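Local coordinates for MccB protein (Escherichia coli, PDB 6OM4) that catalyses a key step of microcin C7 biosynthesis, using ATP to attach AMP to the C-terminus of the MccA peptide through a phosphoramidate bond, at residues V119-G124 against V211-P216; G127-V132 against V294-A299; I143-D148 against S188-N193. All blocks are in the same frame, centred on the assembly; numbering follows the deposited sequence.

Contact 1: residues V119-G124 against V211-P216; sequences VILGCG and VSADHP. With ND7 (5'-O-[(S)-amino(hydroxy)phosphoryl]adenosine), chain M.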
loop_
_atom_site.group_PDB
_atom_site.type_symbol
_atom_site.label_atom_id
_atom_site.label_comp_id
_atom_site.label_asym_id
_atom_site.label_seq_id
_atom_site.Cartn_x
_atom_site.Cartn_y
_atom_site.Cartn_z
ATOM N N VAL A 119 -5.803 2.970 11.821
ATOM C CA VAL A 119 -7.026 2.255 12.183
ATOM C C VAL A 119 -7.279 1.193 11.121
ATOM O O VAL A 119 -7.262 1.476 9.937
ATOM C CB VAL A 119 -8.233 3.212 12.280
ATOM C CG1 VAL A 119 -9.543 2.459 12.342
ATOM C CG2 VAL A 119 -8.095 4.147 13.446
ATOM N N ILE A 120 -7.473 -0.042 11.569
ATOM C CA ILE A 120 -7.964 -1.119 10.711
ATOM C C ILE A 120 -9.456 -1.318 11.037
ATOM O O ILE A 120 -9.816 -1.929 12.078
ATOM C CB ILE A 120 -7.164 -2.413 10.949
ATOM C CG1 ILE A 120 -5.653 -2.165 10.926
ATOM C CG2 ILE A 120 -7.581 -3.496 9.970
ATOM C CD1 ILE A 120 -5.093 -1.922 9.557
ATOM N N LEU A 121 -10.311 -0.837 10.140
ATOM C CA LEU A 121 -11.759 -0.954 10.313
ATOM C C LEU A 121 -12.202 -2.192 9.529
ATOM O O LEU A 121 -12.363 -2.144 8.297
ATOM C CB LEU A 121 -12.444 0.339 9.856
ATOM C CG LEU A 121 -13.972 0.341 9.954
ATOM C CD1 LEU A 121 -14.461 -0.082 11.329
ATOM C CD2 LEU A 121 -14.531 1.709 9.585
ATOM N N GLY A 122 -12.325 -3.306 10.261
ATOM C CA GLY A 122 -12.601 -4.598 9.683
ATOM C C GLY A 122 -11.362 -5.453 9.703
ATOM O O GLY A 122 -10.385 -5.136 9.022
ATOM N N CYS A 123 -11.472 -6.582 10.410
ATOM C CA CYS A 123 -10.383 -7.517 10.745
ATOM C C CYS A 123 -10.614 -8.896 10.120
ATOM O O CYS A 123 -10.261 -9.918 10.690
ATOM C CB CYS A 123 -10.269 -7.651 12.258
ATOM S SG CYS A 123 -9.580 -6.170 13.052
ATOM N N GLY A 124 -11.112 -8.907 8.892
ATOM C CA GLY A 124 -11.280 -10.108 8.118
ATOM C C GLY A 124 -10.136 -10.310 7.141
ATOM O O GLY A 124 -8.954 -10.085 7.486
ATOM N N VAL A 211 -10.062 0.992 5.444
ATOM C CA VAL A 211 -11.469 0.664 5.431
ATOM C C VAL A 211 -11.621 -0.702 4.763
ATOM O O VAL A 211 -11.631 -0.815 3.523
ATOM C CB VAL A 211 -12.320 1.755 4.754
ATOM C CG1 VAL A 211 -13.786 1.409 4.828
ATOM C CG2 VAL A 211 -12.041 3.114 5.368
ATOM N N SER A 212 -11.689 -1.719 5.627
ATOM C CA SER A 212 -11.648 -3.138 5.249
ATOM C C SER A 212 -12.864 -3.866 5.844
ATOM O O SER A 212 -12.758 -5.032 6.267
ATOM C CB SER A 212 -10.320 -3.793 5.649
ATOM O OG SER A 212 -9.823 -3.428 6.960
ATOM N N ALA A 213 -14.002 -3.161 5.873
ATOM C CA ALA A 213 -15.296 -3.609 6.362
ATOM C C ALA A 213 -16.299 -3.294 5.260
ATOM O O ALA A 213 -16.101 -2.326 4.518
ATOM C CB ALA A 213 -15.648 -2.951 7.664
ATOM N N ASP A 214 -17.364 -4.096 5.176
ATOM C CA ASP A 214 -18.151 -4.180 3.961
ATOM C C ASP A 214 -19.670 -4.352 4.162
ATOM O O ASP A 214 -20.348 -4.599 3.176
ATOM C CB ASP A 214 -17.639 -5.350 3.127
ATOM C CG ASP A 214 -17.624 -6.698 3.844
ATOM O OD1 ASP A 214 -18.148 -6.784 4.989
ATOM O OD2 ASP A 214 -17.123 -7.683 3.232
ATOM N N HIS A 215 -20.196 -4.191 5.381
ATOM C CA HIS A 215 -21.620 -4.261 5.676
ATOM C C HIS A 215 -22.075 -2.980 6.363
ATOM O O HIS A 215 -21.443 -2.585 7.338
ATOM C CB HIS A 215 -21.928 -5.434 6.626
ATOM C CG HIS A 215 -23.268 -5.344 7.275
ATOM N ND1 HIS A 215 -24.419 -5.720 6.620
ATOM C CD2 HIS A 215 -23.643 -4.924 8.503
ATOM C CE1 HIS A 215 -25.457 -5.526 7.413
ATOM N NE2 HIS A 215 -25.007 -5.055 8.582
ATOM N N PRO A 216 -23.165 -2.358 5.892
ATOM C CA PRO A 216 -23.932 -2.695 4.709
ATOM C C PRO A 216 -23.239 -2.287 3.403
ATOM O O PRO A 216 -22.120 -1.817 3.441
ATOM C CB PRO A 216 -25.211 -1.859 4.856
ATOM C CG PRO A 216 -24.735 -0.650 5.611
ATOM C CD PRO A 216 -23.796 -1.250 6.635
HETATM O O1A ND7 M . -15.693 -10.550 5.122
HETATM P PA ND7 M . -14.272 -10.067 5.053
HETATM O O2A ND7 M . -13.175 -11.111 4.904
HETATM N N3A ND7 M . -14.256 -9.032 3.706
HETATM O "O5'" ND7 M . -13.846 -9.190 6.303
HETATM C "C5'" ND7 M . -14.740 -8.085 6.642
HETATM C "C4'" ND7 M . -14.482 -7.806 8.145
HETATM C "C3'" ND7 M . -15.147 -8.949 8.985
HETATM O "O3'" ND7 M . -14.296 -9.476 9.928
HETATM C "C2'" ND7 M . -16.459 -8.220 9.502
HETATM O "O2'" ND7 M . -16.806 -8.692 10.862
HETATM C "C1'" ND7 M . -16.136 -6.922 9.575
HETATM O "O4'" ND7 M . -15.047 -6.668 8.402
HETATM N N9 ND7 M . -17.176 -5.967 9.318
HETATM C C4 ND7 M . -17.495 -4.903 10.106
HETATM C C5 ND7 M . -18.508 -4.245 9.505
HETATM N N7 ND7 M . -18.807 -4.885 8.351
HETATM C C8 ND7 M . -17.984 -5.910 8.249
HETATM N N3 ND7 M . -16.986 -4.481 11.282
HETATM C C2 ND7 M . -17.474 -3.411 11.834
HETATM N N1 ND7 M . -18.490 -2.748 11.272
HETATM C C6 ND7 M . -19.007 -3.122 10.132
HETATM N N6 ND7 M . -20.111 -2.385 9.544
HETATM O O HOH W 1 -11.169 -7.206 6.435
#
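S212 is tied to the end of strand 117-121 by two bonds. Its hydroxyl OG donates to G122 O at 2.7 Å, in the carbonyl plane and on a lone pair, while its amide N donates to L121 O at 2.8 Å, a bond bent to 145° at the hydrogen. With chi1 at 42°, OG stands between the backbone N and the carbonyl carbon and is turned onto G122. Next to it the CB of A213 fits between protein and ligand: it lies 4.3 Å from L121 CG and, on its ligand side, over the adenine face of ND7, 3.6 Å from ND7 C4. G122, whose positive phi (106°) suits glycine, brings its CA near S212 O in a CA-H...O contact and 3.5 Å from ND7 O4'. A water beside the ribose accepts from G124 N and lies within hydrogen-bonding distance of S212 O. Further along, H215 reads the adenine through its backbone: ND7 N6 donates to H215 O at 2.6 Å, and H215 N reaches ND7 N7 in a weak bond. D214 OD2 accepts a weak bond from the phosphoramidate nitrogen N3A and another bond from the backbone of the bound peptide. G122, G124 and G127 fit the glycine-rich GxGxxG turn of a Rossmann-type nucleotide fold, with G124 at the N-cap position of helix 125-136. L121 and V211 form a parallel bridge within the sheet, where strand 117-121 runs between strands 141-146 and 208-211; L121 packs on I145 and I194, V211 on V223 of helix 219-230, and C123 on helix 170-181.

Contact 2: residues G127-V132 against V294-A299; sequences GNHVSV and VNNVAA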
loop_
_atom_site.group_PDB
_atom_site.type_symbol
_atom_site.label_atom_id
_atom_site.label_comp_id
_atom_site.label_asym_id
_atom_site.label_seq_id
_atom_site.Cartn_x
_atom_site.Cartn_y
_atom_site.Cartn_z
ATOM N N GLY A 127 -8.207 -7.047 6.326
ATOM C CA GLY A 127 -7.647 -6.526 7.559
ATOM C C GLY A 127 -6.482 -7.345 8.090
ATOM O O GLY A 127 -5.485 -6.807 8.601
ATOM N N ASN A 128 -6.587 -8.675 8.015
ATOM C CA ASN A 128 -5.539 -9.552 8.430
ATOM C C ASN A 128 -4.235 -9.228 7.679
ATOM O O ASN A 128 -3.186 -9.093 8.266
ATOM C CB ASN A 128 -5.863 -11.020 8.160
ATOM C CG ASN A 128 -6.463 -11.760 9.337
ATOM O OD1 ASN A 128 -5.875 -12.726 9.819
ATOM N ND2 ASN A 128 -7.648 -11.369 9.761
ATOM N N HIS A 129 -4.320 -9.151 6.359
ATOM C CA HIS A 129 -3.141 -9.052 5.551
ATOM C C HIS A 129 -2.531 -7.656 5.647
ATOM O O HIS A 129 -1.309 -7.544 5.722
ATOM C CB HIS A 129 -3.433 -9.427 4.102
ATOM C CG HIS A 129 -3.215 -10.885 3.865
ATOM N ND1 HIS A 129 -4.170 -11.850 4.095
ATOM C CD2 HIS A 129 -2.116 -11.533 3.481
ATOM C CE1 HIS A 129 -3.652 -13.038 3.833
ATOM N NE2 HIS A 129 -2.396 -12.873 3.465
ATOM N N VAL A 130 -3.366 -6.626 5.688
ATOM C CA VAL A 130 -2.844 -5.253 5.817
ATOM C C VAL A 130 -2.175 -5.089 7.182
ATOM O O VAL A 130 -1.060 -4.548 7.260
ATOM C CB VAL A 130 -3.966 -4.203 5.628
ATOM C CG1 VAL A 130 -3.516 -2.778 5.965
ATOM C CG2 VAL A 130 -4.516 -4.264 4.231
ATOM N N SER A 131 -2.869 -5.477 8.253
ATOM C CA SER A 131 -2.335 -5.264 9.610
ATOM C C SER A 131 -0.937 -5.880 9.785
ATOM O O SER A 131 -0.075 -5.263 10.410
ATOM C CB SER A 131 -3.304 -5.716 10.693
ATOM O OG SER A 131 -3.387 -7.132 10.765
ATOM N N VAL A 132 -0.700 -7.102 9.288
ATOM C CA VAL A 132 0.552 -7.744 9.556
ATOM C C VAL A 132 1.660 -7.066 8.734
ATOM O O VAL A 132 2.782 -6.949 9.192
ATOM C CB VAL A 132 0.495 -9.267 9.341
ATOM C CG1 VAL A 132 0.359 -9.678 7.864
ATOM C CG2 VAL A 132 1.702 -9.900 9.992
ATOM N N VAL A 294 -6.888 -13.298 -4.590
ATOM C CA VAL A 294 -7.545 -11.985 -4.878
ATOM C C VAL A 294 -7.476 -11.082 -3.645
ATOM O O VAL A 294 -7.055 -9.909 -3.677
ATOM C CB VAL A 294 -8.981 -12.220 -5.367
ATOM C CG1 VAL A 294 -9.724 -10.903 -5.443
ATOM C CG2 VAL A 294 -8.979 -12.934 -6.725
ATOM N N ASN A 295 -7.874 -11.660 -2.521
ATOM C CA ASN A 295 -7.826 -11.012 -1.240
ATOM C C ASN A 295 -6.422 -10.433 -1.011
ATOM O O ASN A 295 -6.239 -9.236 -0.676
ATOM C CB ASN A 295 -8.178 -11.994 -0.126
ATOM C CG ASN A 295 -8.057 -11.389 1.247
ATOM O OD1 ASN A 295 -6.967 -11.414 1.865
ATOM N ND2 ASN A 295 -9.178 -10.885 1.712
ATOM N N ASN A 296 -5.426 -11.307 -1.151
ATOM C CA ASN A 296 -4.035 -10.971 -0.756
ATOM C C ASN A 296 -3.447 -9.882 -1.660
ATOM O O ASN A 296 -2.679 -9.059 -1.195
ATOM C CB ASN A 296 -3.142 -12.211 -0.762
ATOM C CG ASN A 296 -3.556 -13.256 0.255
ATOM O OD1 ASN A 296 -2.808 -14.225 0.478
ATOM N ND2 ASN A 296 -4.699 -13.068 0.906
ATOM N N VAL A 297 -3.789 -9.878 -2.955
ATOM C CA VAL A 297 -3.316 -8.836 -3.882
ATOM C C VAL A 297 -3.846 -7.476 -3.441
ATOM O O VAL A 297 -3.113 -6.466 -3.389
ATOM C CB VAL A 297 -3.751 -9.148 -5.333
ATOM C CG1 VAL A 297 -3.585 -7.951 -6.247
ATOM C CG2 VAL A 297 -2.992 -10.345 -5.907
ATOM N N ALA A 298 -5.151 -7.422 -3.167
ATOM C CA ALA A 298 -5.797 -6.183 -2.780
ATOM C C ALA A 298 -5.188 -5.645 -1.498
ATOM O O ALA A 298 -4.882 -4.419 -1.359
ATOM C CB ALA A 298 -7.281 -6.365 -2.604
ATOM N N ALA A 299 -5.080 -6.553 -0.526
ATOM C CA ALA A 299 -4.516 -6.196 0.764
ATOM C C ALA A 299 -3.081 -5.686 0.608
ATOM O O ALA A 299 -2.714 -4.677 1.199
ATOM C CB ALA A 299 -4.569 -7.355 1.734
#
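The imidazole of H129 and the amide of N296 face each other at a slant, their planes 39° apart. N296 ND2 sits over one ring face, offset toward the rim and 3.1 Å from H129 CE1. The N296 CG lies beside its backbone N and anti to the carbonyl carbon, which carries the amide up to the ring. The amide plane of N295 is turned further, 68° from the imidazole, and its OD1 stands obliquely to the ring, 3.6 Å from H129 ND1. A weak bond of 3.0 Å from N296 ND2 to N295 OD1 links the two amides, whereas the ring makes no hydrogen bond to either of them. Here helix 125-136, which follows the glycine-rich turn of the Rossmann-type fold, packs on helix 292-311 with the short axes 8.8 Å apart and crossing at -40°. A299 lies at the closest backbone pairing, with V130, and its CB is 3.3 Å from H129 CB in a tight fit. The CG2 branch of V130, anti to its own carbonyl carbon, comes 4.0 Å from A299 CB and also lies against A299 O. I126, one turn earlier on helix 125-136, packs on N295, A298 and A299, and strand 243-250 backs V294 and A298 through A244.

Contact 3: residues I143-D148 against S188-N193; sequences ILIDND and SEIALN. With MG (magnesium ion), chain F; ND7 (5'-O-[(S)-amino(hydroxy)phosphoryl]adenosine), chain M.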
loop_
_atom_site.group_PDB
_atom_site.type_symbol
_atom_site.label_atom_id
_atom_site.label_comp_id
_atom_site.label_asym_id
_atom_site.label_seq_id
_atom_site.Cartn_x
_atom_site.Cartn_y
_atom_site.Cartn_z
ATOM N N ILE A 143 -4.830 0.225 15.579
ATOM C CA ILE A 143 -6.122 0.098 16.277
ATOM C C ILE A 143 -6.989 -0.835 15.446
ATOM O O ILE A 143 -7.240 -0.548 14.285
ATOM C CB ILE A 143 -6.840 1.445 16.451
ATOM C CG1 ILE A 143 -5.907 2.556 16.919
ATOM C CG2 ILE A 143 -8.064 1.271 17.353
ATOM C CD1 ILE A 143 -5.202 2.286 18.179
ATOM N N LEU A 144 -7.378 -1.961 16.041
ATOM C CA LEU A 144 -8.171 -2.968 15.385
ATOM C C LEU A 144 -9.640 -2.848 15.801
ATOM O O LEU A 144 -9.972 -2.902 16.991
ATOM C CB LEU A 144 -7.633 -4.348 15.773
ATOM C CG LEU A 144 -6.146 -4.553 15.578
ATOM C CD1 LEU A 144 -5.721 -5.806 16.298
ATOM C CD2 LEU A 144 -5.807 -4.607 14.095
ATOM N N ILE A 145 -10.520 -2.764 14.806
ATOM C CA ILE A 145 -11.974 -2.623 15.025
ATOM C C ILE A 145 -12.725 -3.736 14.300
ATOM O O ILE A 145 -12.687 -3.859 13.066
ATOM C CB ILE A 145 -12.450 -1.237 14.551
ATOM C CG1 ILE A 145 -11.481 -0.161 15.062
ATOM C CG2 ILE A 145 -13.900 -0.971 14.963
ATOM C CD1 ILE A 145 -11.921 1.275 14.747
ATOM N N ASP A 146 -13.476 -4.499 15.089
ATOM C CA ASP A 146 -14.349 -5.544 14.573
ATOM C C ASP A 146 -15.199 -5.998 15.751
ATOM O O ASP A 146 -14.842 -5.732 16.900
ATOM C CB ASP A 146 -13.552 -6.716 13.976
ATOM C CG ASP A 146 -14.257 -7.456 12.836
ATOM O OD1 ASP A 146 -15.444 -7.867 13.003
ATOM O OD2 ASP A 146 -13.639 -7.576 11.750
ATOM N N ASN A 147 -16.263 -6.739 15.455
ATOM C CA ASN A 147 -17.067 -7.320 16.508
ATOM C C ASN A 147 -17.344 -8.790 16.209
ATOM O O ASN A 147 -18.131 -9.396 16.909
ATOM C CB ASN A 147 -18.401 -6.599 16.632
ATOM C CG ASN A 147 -19.095 -6.925 17.931
ATOM O OD1 ASN A 147 -18.433 -6.959 18.976
ATOM N ND2 ASN A 147 -20.400 -7.170 17.870
ATOM N N ASP A 148 -16.649 -9.379 15.223
ATOM C CA ASP A 148 -16.917 -10.748 14.835
ATOM C C ASP A 148 -16.022 -11.775 15.552
ATOM O O ASP A 148 -14.930 -11.503 16.031
ATOM C CB ASP A 148 -16.744 -10.892 13.329
ATOM C CG ASP A 148 -17.434 -12.086 12.701
ATOM O OD1 ASP A 148 -18.366 -12.667 13.332
ATOM O OD2 ASP A 148 -17.056 -12.423 11.551
ATOM N N SER A 188 -4.131 -1.853 19.928
ATOM C CA SER A 188 -5.307 -1.781 20.754
ATOM C C SER A 188 -6.527 -2.261 19.936
ATOM O O SER A 188 -6.453 -2.379 18.706
ATOM C CB SER A 188 -5.414 -0.380 21.352
ATOM O OG SER A 188 -5.839 0.562 20.381
ATOM N N GLU A 189 -7.585 -2.671 20.642
ATOM C CA GLU A 189 -8.770 -3.241 20.074
ATOM C C GLU A 189 -9.977 -2.371 20.433
ATOM O O GLU A 189 -10.044 -1.829 21.535
ATOM C CB GLU A 189 -9.019 -4.639 20.646
ATOM C CG GLU A 189 -7.879 -5.611 20.460
ATOM C CD GLU A 189 -8.116 -6.836 21.325
ATOM O OE1 GLU A 189 -9.172 -7.511 21.099
ATOM O OE2 GLU A 189 -7.284 -7.093 22.254
ATOM N N ILE A 190 -10.950 -2.297 19.522
ATOM C CA ILE A 190 -12.279 -1.701 19.771
ATOM C C ILE A 190 -13.335 -2.686 19.235
ATOM O O ILE A 190 -13.293 -3.043 18.037
ATOM C CB ILE A 190 -12.433 -0.302 19.111
ATOM C CG1 ILE A 190 -11.395 0.706 19.586
ATOM C CG2 ILE A 190 -13.844 0.231 19.331
ATOM C CD1 ILE A 190 -11.477 2.041 18.876
ATOM N N ALA A 191 -14.243 -3.158 20.113
ATOM C CA ALA A 191 -15.320 -4.059 19.713
ATOM C C ALA A 191 -16.510 -3.228 19.225
ATOM O O ALA A 191 -17.258 -2.662 20.038
ATOM C CB ALA A 191 -15.704 -4.999 20.846
ATOM N N LEU A 192 -16.710 -3.150 17.899
ATOM C CA LEU A 192 -17.687 -2.256 17.367
ATOM C C LEU A 192 -18.140 -2.775 16.012
ATOM O O LEU A 192 -17.315 -3.200 15.211
ATOM C CB LEU A 192 -17.053 -0.869 17.249
ATOM C CG LEU A 192 -17.907 0.235 16.630
ATOM C CD1 LEU A 192 -19.127 0.562 17.490
ATOM C CD2 LEU A 192 -17.059 1.485 16.408
ATOM N N ASN A 193 -19.455 -2.758 15.805
ATOM C CA ASN A 193 -20.068 -2.958 14.518
ATOM C C ASN A 193 -20.686 -1.618 14.104
ATOM O O ASN A 193 -21.558 -1.104 14.785
ATOM C CB ASN A 193 -21.143 -4.054 14.550
ATOM C CG ASN A 193 -21.582 -4.534 13.180
ATOM O OD1 ASN A 193 -20.751 -4.927 12.361
ATOM N ND2 ASN A 193 -22.885 -4.595 12.952
HETATM MG MG MG F . -17.618 -13.895 10.172
HETATM O O1A ND7 M . -15.693 -10.550 5.122
HETATM P PA ND7 M . -14.272 -10.067 5.053
HETATM O O2A ND7 M . -13.175 -11.111 4.904
HETATM N N3A ND7 M . -14.256 -9.032 3.706
HETATM O "O5'" ND7 M . -13.846 -9.190 6.303
HETATM C "C5'" ND7 M . -14.740 -8.085 6.642
HETATM C "C4'" ND7 M . -14.482 -7.806 8.145
HETATM C "C3'" ND7 M . -15.147 -8.949 8.985
HETATM O "O3'" ND7 M . -14.296 -9.476 9.928
HETATM C "C2'" ND7 M . -16.459 -8.220 9.502
HETATM O "O2'" ND7 M . -16.806 -8.692 10.862
HETATM C "C1'" ND7 M . -16.136 -6.922 9.575
HETATM O "O4'" ND7 M . -15.047 -6.668 8.402
HETATM N N9 ND7 M . -17.176 -5.967 9.318
HETATM C C4 ND7 M . -17.495 -4.903 10.106
HETATM C C5 ND7 M . -18.508 -4.245 9.505
HETATM N N7 ND7 M . -18.807 -4.885 8.351
HETATM C C8 ND7 M . -17.984 -5.910 8.249
HETATM N N3 ND7 M . -16.986 -4.481 11.282
HETATM C C2 ND7 M . -17.474 -3.411 11.834
HETATM N N1 ND7 M . -18.490 -2.748 11.272
HETATM C C6 ND7 M . -19.007 -3.122 10.132
HETATM N N6 ND7 M . -20.111 -2.385 9.544
HETATM O O HOH W 2 -19.091 -14.352 11.529
HETATM O O HOH W 3 -18.310 -15.374 8.911
HETATM O O HOH W 4 -16.319 -15.136 11.161
HETATM O O HOH W 5 -18.907 -12.434 9.168
#
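The amide oxygen OD1 of N147 comes within 3.8 Å of A191 CB, and N147 CB lies against L192 O. Beside it the D146 carboxylate, carried to the ribose of ND7 by a CG anti to the backbone N (chi1 -150°), grips the sugar with both oxygens: O2' donates to D146 OD1 at 2.7 Å and O3' to D146 OD2, also at 2.7 Å. The same OD1 takes the amide of D148 on its anti side, 33° out of the carboxylate plane, forming an Asx turn, and OD2 also accepts from C123 N. The turn probably helps to place the carboxylate of D148, whose OD2 binds a magnesium ion at 2.1 Å; the metal's other ligands are four waters and one further atom, and D148 OD1 takes a hydrogen bond from one of those waters. D146 and D148 fit a DxD pattern. Strand 141-146, helix 170-181 and strand 186-191 make a beta-alpha-beta unit, and the two strands run parallel. The bond from L144 N to S188 O (2.9 Å, 175° at the hydrogen) is nearly straight, and I190 N returns one to L144 O at 2.8 Å. Toward the ligand the pairing slackens: D146 N to I190 O spans 3.3 Å, and the bond from L192 N to D146 O is weak. On the face with I143, the I145 and I190 side chains run alongside one another, while I145 CG2 touches L192 CB at 3.9 Å. On the other face L144 packs on I174 of helix 170-181, and E189 OE1 bonds to T171. L192 O is buried without a polar partner in the model.

Contacts 1 and 3 share one sheet: strand 117-121 lies next to strand 141-146, and a probable hydrogen bond from I120 N to I143 O, 2.8 Å, joins them. Both hold ND7, yet differently. Contact 1, wholly buried, works mainly with backbone groups and a small alanine, whereas contact 3 reaches the outermost strand 186-191, is only partly buried, and brings carboxylates to the ribose and magnesium. Contact 2, also buried, joins two helices by ring, amide and methyl packing without hydrogen bonds between them; it meets contact 1 where S212 OG and I120 CG2 touch G127 CA. It makes no touch with contact 3, their centres being about 17 Å apart.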